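PDB 1VB5: translation initiation factor eIF-2B, which is the regulatory subunit of archaeal initiation factor 2B, which probably catalyses the exchange of GDP for GTP on initiation factor 2. Local coordinates for residues B[234-239]-B[245-250]. Numbering follows the deposited sequence.
Sequences LMERDL and RIRNVL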
ATOM      1  N   LEU B 234     -12.679  12.123   6.335  1.00 36.02           N
ATOM      2  CA  LEU B 234     -12.318  10.919   5.587  1.00 33.63           C
ATOM      3  C   LEU B 234     -13.195   9.759   6.056  1.00 36.02           C
ATOM      4  O   LEU B 234     -13.054   9.273   7.182  1.00 28.61           O
ATOM      5  CB  LEU B 234     -10.839  10.592   5.800  1.00 35.09           C
ATOM      6  CG  LEU B 234      -9.863  11.717   5.431  1.00 35.06           C
ATOM      7  CD1 LEU B 234      -8.440  11.302   5.781  1.00 32.49           C
ATOM      8  CD2 LEU B 234      -9.985  12.042   3.948  1.00 27.96           C
ATOM      9  N   MET B 235     -14.101   9.329   5.180  1.00 37.00           N
ATOM     10  CA  MET B 235     -15.038   8.250   5.482  1.00 39.22           C
ATOM     11  C   MET B 235     -14.362   6.911   5.780  1.00 39.40           C
ATOM     12  O   MET B 235     -13.317   6.582   5.215  1.00 34.18           O
ATOM     13  CB  MET B 235     -16.036   8.094   4.324  1.00 44.30           C
ATOM     14  CG  MET B 235     -17.196   7.149   4.611  1.00 47.16           C
ATOM     15  SD  MET B 235     -18.468   7.159   3.316  1.00 52.33           S
ATOM     16  CE  MET B 235     -17.925   5.802   2.263  1.00 52.27           C
ATOM     17  N   GLU B 236     -14.978   6.139   6.670  1.00 34.87           N
ATOM     18  CA  GLU B 236     -14.450   4.841   7.071  1.00 38.99           C
ATOM     19  C   GLU B 236     -15.556   3.776   7.104  1.00 39.61           C
ATOM     20  O   GLU B 236     -16.715   4.089   7.385  1.00 45.79           O
ATOM     21  CB  GLU B 236     -13.817   4.968   8.460  1.00 34.37           C
ATOM     22  CG  GLU B 236     -12.941   3.801   8.862  1.00 47.71           C
ATOM     23  CD  GLU B 236     -12.426   3.906  10.292  1.00 48.35           C
ATOM     24  OE1 GLU B 236     -12.146   5.036  10.751  1.00 46.06           O
ATOM     25  OE2 GLU B 236     -12.291   2.850  10.947  1.00 42.47           O
ATOM     26  N   ARG B 237     -15.195   2.530   6.803  1.00 32.52           N
ATOM     27  CA  ARG B 237     -16.138   1.408   6.832  1.00 33.48           C
ATOM     28  C   ARG B 237     -15.528   0.324   7.713  1.00 31.42           C
ATOM     29  O   ARG B 237     -14.309   0.245   7.850  1.00 29.97           O
ATOM     30  CB  ARG B 237     -16.349   0.786   5.446  1.00 31.89           C
ATOM     31  CG  ARG B 237     -16.964   1.651   4.367  1.00 45.43           C
ATOM     32  CD  ARG B 237     -17.119   0.801   3.100  1.00 48.04           C
ATOM     33  NE  ARG B 237     -16.873   1.543   1.867  1.00 49.38           N
ATOM     34  CZ  ARG B 237     -17.759   2.335   1.274  1.00 60.55           C
ATOM     35  NH1 ARG B 237     -18.971   2.492   1.797  1.00 65.92           N
ATOM     36  NH2 ARG B 237     -17.430   2.976   0.157  1.00 60.43           N
ATOM     37  N   ASP B 238     -16.373  -0.522   8.293  1.00 29.34           N
ATOM     38  CA  ASP B 238     -15.890  -1.615   9.131  1.00 35.69           C
ATOM     39  C   ASP B 238     -15.212  -2.670   8.262  1.00 33.40           C
ATOM     40  O   ASP B 238     -15.645  -2.934   7.138  1.00 32.74           O
ATOM     41  CB  ASP B 238     -17.054  -2.246   9.895  1.00 40.78           C
ATOM     42  CG  ASP B 238     -17.476  -1.425  11.094  1.00 48.46           C
ATOM     43  OD1 ASP B 238     -17.399  -0.180  11.019  1.00 56.16           O
ATOM     44  OD2 ASP B 238     -17.894  -2.021  12.111  1.00 55.26           O
ATOM     45  N   LEU B 239     -14.145  -3.267   8.784  1.00 29.58           N
ATOM     46  CA  LEU B 239     -13.412  -4.295   8.049  1.00 28.78           C
ATOM     47  C   LEU B 239     -12.861  -5.366   8.986  1.00 28.87           C
ATOM     48  O   LEU B 239     -12.371  -5.065  10.078  1.00 24.91           O
ATOM     49  CB  LEU B 239     -12.263  -3.660   7.256  1.00 26.57           C
ATOM     50  CG  LEU B 239     -11.277  -4.600   6.549  1.00 28.43           C
ATOM     51  CD1 LEU B 239     -11.981  -5.371   5.442  1.00 26.39           C
ATOM     52  CD2 LEU B 239     -10.131  -3.789   5.978  1.00 24.24           C
ATOM     53  N   ARG B 245      -9.858  -7.235  13.550  1.00 29.05           N
ATOM     54  CA  ARG B 245     -10.538  -6.018  13.139  1.00 27.71           C
ATOM     55  C   ARG B 245      -9.483  -5.114  12.514  1.00 28.48           C
ATOM     56  O   ARG B 245      -8.391  -4.939  13.061  1.00 22.57           O
ATOM     57  CB  ARG B 245     -11.196  -5.333  14.339  1.00 26.32           C
ATOM     58  CG  ARG B 245     -12.461  -6.038  14.804  1.00 41.02           C
ATOM     59  CD  ARG B 245     -13.179  -5.274  15.907  1.00 54.83           C
ATOM     60  NE  ARG B 245     -14.596  -5.636  15.972  1.00 62.34           N
ATOM     61  CZ  ARG B 245     -15.052  -6.871  16.174  1.00 65.10           C
ATOM     62  NH1 ARG B 245     -14.208  -7.883  16.337  1.00 67.16           N
ATOM     63  NH2 ARG B 245     -16.359  -7.098  16.206  1.00 65.80           N
ATOM     64  N   ILE B 246      -9.807  -4.546  11.361  1.00 21.67           N
ATOM     65  CA  ILE B 246      -8.859  -3.699  10.663  1.00 22.45           C
ATOM     66  C   ILE B 246      -9.386  -2.287  10.448  1.00 23.63           C
ATOM     67  O   ILE B 246     -10.482  -2.094   9.926  1.00 24.45           O
ATOM     68  CB  ILE B 246      -8.495  -4.343   9.306  1.00 26.11           C
ATOM     69  CG1 ILE B 246      -7.931  -5.750   9.553  1.00 23.54           C
ATOM     70  CG2 ILE B 246      -7.489  -3.471   8.547  1.00 21.58           C
ATOM     71  CD1 ILE B 246      -7.794  -6.600   8.302  1.00 26.63           C
ATOM     72  N   ARG B 247      -8.610  -1.301  10.878  1.00 21.62           N
ATOM     73  CA  ARG B 247      -8.992   0.094  10.693  1.00 24.82           C
ATOM     74  C   ARG B 247      -9.074   0.266   9.171  1.00 25.22           C
ATOM     75  O   ARG B 247      -8.207  -0.226   8.440  1.00 23.45           O
ATOM     76  CB  ARG B 247      -7.917   1.013  11.285  1.00 24.71           C
ATOM     77  CG  ARG B 247      -8.274   2.486  11.302  1.00 30.61           C
ATOM     78  CD  ARG B 247      -9.441   2.782  12.245  1.00 33.16           C
ATOM     79  NE  ARG B 247      -9.832   4.189  12.169  1.00 33.82           N
ATOM     80  CZ  ARG B 247      -9.188   5.183  12.774  1.00 33.95           C
ATOM     81  NH1 ARG B 247      -8.115   4.933  13.516  1.00 39.05           N
ATOM     82  NH2 ARG B 247      -9.610   6.432  12.627  1.00 38.70           N
ATOM     83  N   ASN B 248     -10.109   0.949   8.691  1.00 19.36           N
ATOM     84  CA  ASN B 248     -10.276   1.115   7.251  1.00 21.23           C
ATOM     85  C   ASN B 248     -10.725   2.508   6.822  1.00 22.88           C
ATOM     86  O   ASN B 248     -11.886   2.713   6.462  1.00 25.39           O
ATOM     87  CB  ASN B 248     -11.261   0.048   6.744  1.00 18.39           C
ATOM     88  CG  ASN B 248     -11.531   0.139   5.248  1.00 26.11           C
ATOM     89  OD1 ASN B 248     -10.629   0.378   4.443  1.00 22.50           O
ATOM     90  ND2 ASN B 248     -12.784  -0.080   4.869  1.00 26.34           N
ATOM     91  N   VAL B 249      -9.802   3.463   6.877  1.00 21.20           N
ATOM     92  CA  VAL B 249     -10.081   4.834   6.459  1.00 17.78           C
ATOM     93  C   VAL B 249      -9.926   4.769   4.946  1.00 22.14           C
ATOM     94  O   VAL B 249      -8.825   4.548   4.431  1.00 20.54           O
ATOM     95  CB  VAL B 249      -9.054   5.832   7.059  1.00 19.98           C
ATOM     96  CG1 VAL B 249      -9.362   7.256   6.597  1.00 12.50           C
ATOM     97  CG2 VAL B 249      -9.089   5.759   8.584  1.00 19.10           C
ATOM     98  N   LEU B 250     -11.034   4.956   4.238  1.00 19.23           N
ATOM     99  CA  LEU B 250     -11.048   4.847   2.784  1.00 21.32           C
ATOM    100  C   LEU B 250     -10.414   5.960   1.964  1.00 19.24           C
ATOM    101  O   LEU B 250     -10.015   5.728   0.824  1.00 19.77           O
ATOM    102  CB  LEU B 250     -12.487   4.635   2.310  1.00 28.95           C
ATOM    103  CG  LEU B 250     -13.139   3.324   2.759  1.00 27.60           C
ATOM    104  CD1 LEU B 250     -14.643   3.466   2.708  1.00 28.94           C
ATOM    105  CD2 LEU B 250     -12.660   2.171   1.879  1.00 28.70           C
TER
HETATM  106  O   HOH W   1     -13.159  -1.494  10.824  1.00 32.63           O
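The two arms of a protruding beta hairpin, whose tip is formed by strands 240-241 and 244-245, run roughly antiparallel here and meet in a single bridge between Glu236 and Val249. At the tip end Ile246 N gives an almost straight hydrogen bond to Leu239 O (2.9 Å); at the base Leu250 N hydrogen-bonds to Met235 O (3.0 Å). In the Leu239-Ile246 pair a water stands in for the second bond, accepting from Leu239 N and donating to Ile246 O. Glu236, with CG anti to the backbone N (chi1 -166°) and its chain extended, reaches across the arms to Arg247. There Arg247 NE meets Glu236 OE1 at 2.8 Å, in the guanidinium plane but from above the carboxylate plane, in a salt bridge. Arg247 NH1 pairs with Glu164 of the second subunit, so a leucine in place of Arg247 would probably leave both carboxylates without this partner and cost the subunit interface a charged link. Leu239 CD2 packs on Ile246 CG2 (3.7 Å), and Leu234 CB on Val249 CG1 (3.7 Å). Asn248 ND2 adds a weak hydrogen bond to Arg237 O. Sparse pairing, a bridging water and a cross-arm salt bridge mark the irregular stem of a beta hairpin that lies against a partner subunit.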